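Local coordinates for protein quinone oxidoreductase (Escherichia coli, PDB 1QOR) that reduces quinones to semiquinones by one-electron steps, using NADPH as the electron donor, and works as a homodimer, at residues A[28-33]-A[98-103]; A[64-69]-A[116-121]. All coordinates share one frame; numbering follows the deposited sequence.

Contact 1. Residues A[28-33]-A[98-103]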
loop_
_atom_site.group_PDB
_atom_site.type_symbol
_atom_site.label_atom_id
_atom_site.label_comp_id
_atom_site.label_asym_id
_atom_site.label_seq_id
_atom_site.Cartn_x
_atom_site.Cartn_y
_atom_site.Cartn_z
ATOM N N GLU A 28 14.730 12.006 -34.887
ATOM C CA GLU A 28 13.506 12.130 -35.681
ATOM C C GLU A 28 12.240 12.410 -34.872
ATOM O O GLU A 28 11.310 13.037 -35.385
ATOM C CB GLU A 28 13.291 10.870 -36.525
ATOM N N ASN A 29 12.197 11.913 -33.636
ATOM C CA ASN A 29 11.040 12.088 -32.754
ATOM C C ASN A 29 11.238 13.136 -31.627
ATOM O O ASN A 29 10.462 13.187 -30.675
ATOM C CB ASN A 29 10.645 10.722 -32.155
ATOM C CG ASN A 29 11.768 10.093 -31.287
ATOM O OD1 ASN A 29 12.938 10.503 -31.341
ATOM N ND2 ASN A 29 11.405 9.092 -30.490
ATOM N N GLU A 30 12.248 13.984 -31.765
ATOM C CA GLU A 30 12.568 15.002 -30.780
ATOM C C GLU A 30 12.407 16.430 -31.308
ATOM O O GLU A 30 12.249 16.656 -32.499
ATOM C CB GLU A 30 14.030 14.844 -30.338
ATOM C CG GLU A 30 14.391 13.482 -29.758
ATOM C CD GLU A 30 15.820 13.414 -29.202
ATOM O OE1 GLU A 30 16.722 14.103 -29.727
ATOM O OE2 GLU A 30 16.043 12.653 -28.234
ATOM N N ILE A 31 12.461 17.397 -30.401
ATOM C CA ILE A 31 12.405 18.817 -30.749
ATOM C C ILE A 31 13.579 19.381 -29.946
ATOM O O ILE A 31 14.030 18.748 -28.977
ATOM C CB ILE A 31 11.096 19.509 -30.263
ATOM C CG1 ILE A 31 10.945 19.385 -28.729
ATOM C CG2 ILE A 31 9.914 18.955 -31.014
ATOM C CD1 ILE A 31 9.729 20.067 -28.098
ATOM N N GLN A 32 14.125 20.508 -30.384
ATOM C CA GLN A 32 15.216 21.148 -29.676
ATOM C C GLN A 32 14.630 22.421 -29.100
ATOM O O GLN A 32 13.980 23.187 -29.831
ATOM C CB GLN A 32 16.312 21.509 -30.640
ATOM C CG GLN A 32 17.358 22.392 -30.034
ATOM C CD GLN A 32 18.601 22.381 -30.878
ATOM O OE1 GLN A 32 19.266 21.335 -31.006
ATOM N NE2 GLN A 32 18.915 23.524 -31.498
ATOM N N VAL A 33 14.915 22.696 -27.832
ATOM C CA VAL A 33 14.348 23.873 -27.175
ATOM C C VAL A 33 15.383 24.790 -26.581
ATOM O O VAL A 33 16.346 24.337 -25.971
ATOM C CB VAL A 33 13.363 23.432 -26.048
ATOM C CG1 VAL A 33 12.887 24.604 -25.211
ATOM C CG2 VAL A 33 12.192 22.666 -26.653
ATOM N N VAL A 98 20.034 24.841 -24.018
ATOM C CA VAL A 98 19.415 24.191 -25.186
ATOM C C VAL A 98 19.348 22.705 -24.839
ATOM O O VAL A 98 20.363 22.112 -24.424
ATOM C CB VAL A 98 20.314 24.296 -26.474
ATOM C CG1 VAL A 98 19.572 23.794 -27.713
ATOM C CG2 VAL A 98 20.822 25.728 -26.664
ATOM N N HIS A 99 18.194 22.080 -25.046
ATOM C CA HIS A 99 18.053 20.673 -24.714
ATOM C C HIS A 99 17.181 19.982 -25.756
ATOM O O HIS A 99 16.306 20.607 -26.355
ATOM C CB HIS A 99 17.456 20.546 -23.287
ATOM C CG HIS A 99 17.536 19.156 -22.699
ATOM N ND1 HIS A 99 18.648 18.346 -22.826
ATOM C CD2 HIS A 99 16.645 18.451 -21.957
ATOM C CE1 HIS A 99 18.437 17.207 -22.187
ATOM N NE2 HIS A 99 17.229 17.245 -21.650
ATOM N N ASN A 100 17.473 18.728 -26.070
ATOM C CA ASN A 100 16.618 18.023 -27.031
ATOM C C ASN A 100 15.664 17.163 -26.199
ATOM O O ASN A 100 16.073 16.597 -25.192
ATOM C CB ASN A 100 17.432 17.179 -28.036
ATOM C CG ASN A 100 18.321 18.027 -28.922
ATOM O OD1 ASN A 100 17.903 19.044 -29.454
ATOM N ND2 ASN A 100 19.560 17.617 -29.070
ATOM N N ILE A 101 14.401 17.081 -26.606
ATOM C CA ILE A 101 13.406 16.358 -25.844
ATOM C C ILE A 101 12.474 15.572 -26.763
ATOM O O ILE A 101 12.126 16.043 -27.846
ATOM C CB ILE A 101 12.485 17.388 -25.009
ATOM C CG1 ILE A 101 13.315 18.260 -24.086
ATOM C CG2 ILE A 101 11.421 16.652 -24.182
ATOM C CD1 ILE A 101 13.588 19.614 -24.669
ATOM N N ILE A 102 12.061 14.385 -26.315
ATOM C CA ILE A 102 11.102 13.576 -27.064
ATOM C C ILE A 102 9.852 14.458 -27.089
ATOM O O ILE A 102 9.356 14.867 -26.043
ATOM C CB ILE A 102 10.774 12.218 -26.350
ATOM C CG1 ILE A 102 11.827 11.158 -26.680
ATOM C CG2 ILE A 102 9.441 11.664 -26.809
ATOM C CD1 ILE A 102 13.253 11.568 -26.358
ATOM N N ALA A 103 9.368 14.737 -28.292
ATOM C CA ALA A 103 8.220 15.584 -28.519
ATOM C C ALA A 103 6.902 15.189 -27.839
ATOM O O ALA A 103 6.032 16.042 -27.656
ATOM C CB ALA A 103 8.024 15.793 -30.015
#

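Contact 2. Residues A[64-69]-A[116-121]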
loop_
_atom_site.group_PDB
_atom_site.type_symbol
_atom_site.label_atom_id
_atom_site.label_comp_id
_atom_site.label_asym_id
_atom_site.label_seq_id
_atom_site.Cartn_x
_atom_site.Cartn_y
_atom_site.Cartn_z
ATOM N N GLU A 64 13.031 19.363 -16.211
ATOM C CA GLU A 64 11.957 20.365 -16.394
ATOM C C GLU A 64 12.410 21.724 -16.903
ATOM O O GLU A 64 13.319 22.324 -16.345
ATOM C CB GLU A 64 11.226 20.608 -15.070
ATOM C CG GLU A 64 9.984 21.480 -15.209
ATOM C CD GLU A 64 9.373 21.906 -13.859
ATOM O OE1 GLU A 64 10.053 21.876 -12.809
ATOM O OE2 GLU A 64 8.181 22.267 -13.849
ATOM N N ALA A 65 11.761 22.239 -17.942
ATOM C CA ALA A 65 12.126 23.538 -18.436
ATOM C C ALA A 65 11.062 23.968 -19.419
ATOM O O ALA A 65 10.230 23.149 -19.858
ATOM C CB ALA A 65 13.505 23.509 -19.085
ATOM N N ALA A 66 11.066 25.268 -19.725
ATOM C CA ALA A 66 10.096 25.872 -20.658
ATOM C C ALA A 66 10.886 26.758 -21.599
ATOM O O ALA A 66 11.915 27.338 -21.189
ATOM C CB ALA A 66 9.040 26.725 -19.866
ATOM N N GLY A 67 10.447 26.857 -22.849
ATOM C CA GLY A 67 11.161 27.715 -23.781
ATOM C C GLY A 67 10.592 27.694 -25.177
ATOM O O GLY A 67 9.447 27.272 -25.388
ATOM N N ILE A 68 11.419 28.076 -26.151
ATOM C CA ILE A 68 10.983 28.101 -27.549
ATOM C C ILE A 68 11.631 27.024 -28.383
ATOM O O ILE A 68 12.841 26.800 -28.322
ATOM C CB ILE A 68 11.208 29.496 -28.214
ATOM C CG1 ILE A 68 10.325 30.544 -27.539
ATOM C CG2 ILE A 68 10.742 29.483 -29.670
ATOM C CD1 ILE A 68 11.125 31.505 -26.760
ATOM N N VAL A 69 10.811 26.330 -29.149
ATOM C CA VAL A 69 11.318 25.275 -29.993
ATOM C C VAL A 69 12.170 25.869 -31.117
ATOM O O VAL A 69 11.680 26.659 -31.932
ATOM C CB VAL A 69 10.167 24.482 -30.554
ATOM C CG1 VAL A 69 10.647 23.473 -31.563
ATOM C CG2 VAL A 69 9.472 23.790 -29.430
ATOM N N GLU A 116 8.487 31.538 -16.956
ATOM C CA GLU A 116 8.846 31.436 -15.545
ATOM C C GLU A 116 7.727 30.779 -14.729
ATOM O O GLU A 116 8.004 30.095 -13.734
ATOM C CB GLU A 116 9.134 32.811 -14.968
ATOM C CG GLU A 116 10.304 33.530 -15.619
ATOM C CD GLU A 116 10.906 34.623 -14.726
ATOM O OE1 GLU A 116 10.248 35.046 -13.744
ATOM O OE2 GLU A 116 12.056 35.049 -15.002
ATOM N N GLN A 117 6.470 30.992 -15.138
ATOM C CA GLN A 117 5.333 30.403 -14.432
ATOM C C GLN A 117 5.260 28.933 -14.733
ATOM O O GLN A 117 4.908 28.129 -13.867
ATOM C CB GLN A 117 4.002 31.008 -14.867
ATOM C CG GLN A 117 3.735 32.380 -14.337
ATOM C CD GLN A 117 2.450 32.947 -14.919
ATOM O OE1 GLN A 117 2.241 32.943 -16.145
ATOM N NE2 GLN A 117 1.554 33.387 -14.042
ATOM N N ALA A 118 5.551 28.604 -15.986
ATOM C CA ALA A 118 5.514 27.236 -16.463
ATOM C C ALA A 118 6.596 26.373 -15.795
ATOM O O ALA A 118 6.290 25.305 -15.256
ATOM C CB ALA A 118 5.645 27.221 -17.973
ATOM N N ALA A 119 7.829 26.864 -15.753
ATOM C CA ALA A 119 8.931 26.125 -15.139
ATOM C C ALA A 119 8.828 26.098 -13.602
ATOM O O ALA A 119 9.579 25.361 -12.920
ATOM C CB ALA A 119 10.283 26.729 -15.566
ATOM N N ALA A 120 7.972 26.948 -13.034
ATOM C CA ALA A 120 7.823 26.963 -11.588
ATOM C C ALA A 120 6.759 25.919 -11.156
ATOM O O ALA A 120 6.704 25.474 -9.988
ATOM C CB ALA A 120 7.368 28.380 -11.127
ATOM N N SER A 121 5.964 25.456 -12.110
ATOM C CA SER A 121 4.843 24.639 -11.724
ATOM C C SER A 121 4.469 23.450 -12.555
ATOM O O SER A 121 3.495 22.769 -12.203
ATOM C CB SER A 121 3.629 25.568 -11.758
ATOM O OG SER A 121 3.430 25.989 -13.113
#

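Contact 1. Residues A[28-33]-A[98-103]
Ile31 and Ile101 face each other as an antiparallel hydrogen-bonded pair, joined by Ile31 N to Ile101 O at 2.9 Å and, on a straighter line (163°), by Ile101 N to Ile31 O. The pair illustrates how a backbone ladder sets side chains on one face: Val33 and His99 repeat the reciprocal bonding, and Val33 CG2 lies 3.9 Å from Ile101 CD1. Ile31 holds CG1 between its backbone N and carbonyl carbon (chi1 59°), which swings CG2 beside the N and to 3.8 Å from Ala103 CB. Beyond the ladder, Ala103 N donates to Asn29 O at 3.0 Å. These strands, 30-35 and 98-102, belong to the GroES-like domain of the zinc-containing alcohol dehydrogenase family, where Val69 of the adjacent strand 65-72 packs on Ile31 and Val33, and Val85 of strand 84-87 also touches Val33. Glu30 belongs to a non-hydrogen-bonded pair with Ile102. Its extended chain passes the Ile101 carbonyl and brings OE2 within 3.5 Å of Ile102 CD1, while OE1 accepts a bond from Ala27 N and lies near Asn100 CB. On the face of Gln32 and Asn100, Gln32 CG touches Val98 CG1 at 3.5 Å, the two amide planes are nearly coplanar (22° apart), and Asn100 donates through ND2 to Ala24 O. With an alanine for Gln32, Val98 CG1 would probably face a gap and the Asn100 amide stand less firmly in its plane.

Contact 2. Residues A[64-69]-A[116-121]
Glu64 sends CG opposite its backbone N (chi1 -172°) and stays extended through the next bond, a course that carries its carboxylate across to the helix backbone at Ala119. OE1 and OE2 both stop 3.5 Å from Ala119 O. Acceptor against acceptor is no bond in itself, and the approach is paid for elsewhere: Leu123 N donates to OE2, and Asn41 ND2 to OE1. In a regular alpha-helix Leu123 N would face Ala119 O, so the carboxylate here takes up a backbone donor of the helix. The same turn departs from regular bonding at Ser121, whose N reaches Ala118 O at 3.2 Å. Ser121 OG, with chi1 at 64°, instead reaches back to Gln117 O at 2.7 Å, its donor tilted 21° from the carbonyl plane. This is the junction at which strand 65-72 of the GroES-like domain lies against helix 115-135, and the Glu64 side chain is about 8 Å from the bound NADPH. Two residues further on, Ala66 points its methyl at the helix, where CB meets Ala118 CB at 3.9 Å and Ala119 CB more loosely at 4.5 Å. With side chains of a single methyl each, Ala66 and Ala118 meet directly, and Ala66 CB also lies 4.3 Å from Ala119 N. Val86 of strand 84-87 touches both Ala66 and Ala118, and Leu324 packs on Ala119.

In the fold
From the N terminus, the chain first lays down 28-33 and then 64-69, whose strands, 30-35 and 65-72, run antiparallel as neighbours in one mixed sheet. Contact 1 closes its loop when 98-103 returns to the first of these strands, with 64 residues in between. Contact 2 closes later, as 116-121 comes back to 64-69 across 46 residues, so the two loops cross instead of nesting. Each strand of this pair thus has a different later partner: a further strand in contact 1, a helix in contact 2. Val33 packs on Gly67 and Ile31 on Val69, so the two contacts meet within the sheet, and helix 115-135 joins it by way of contact 2.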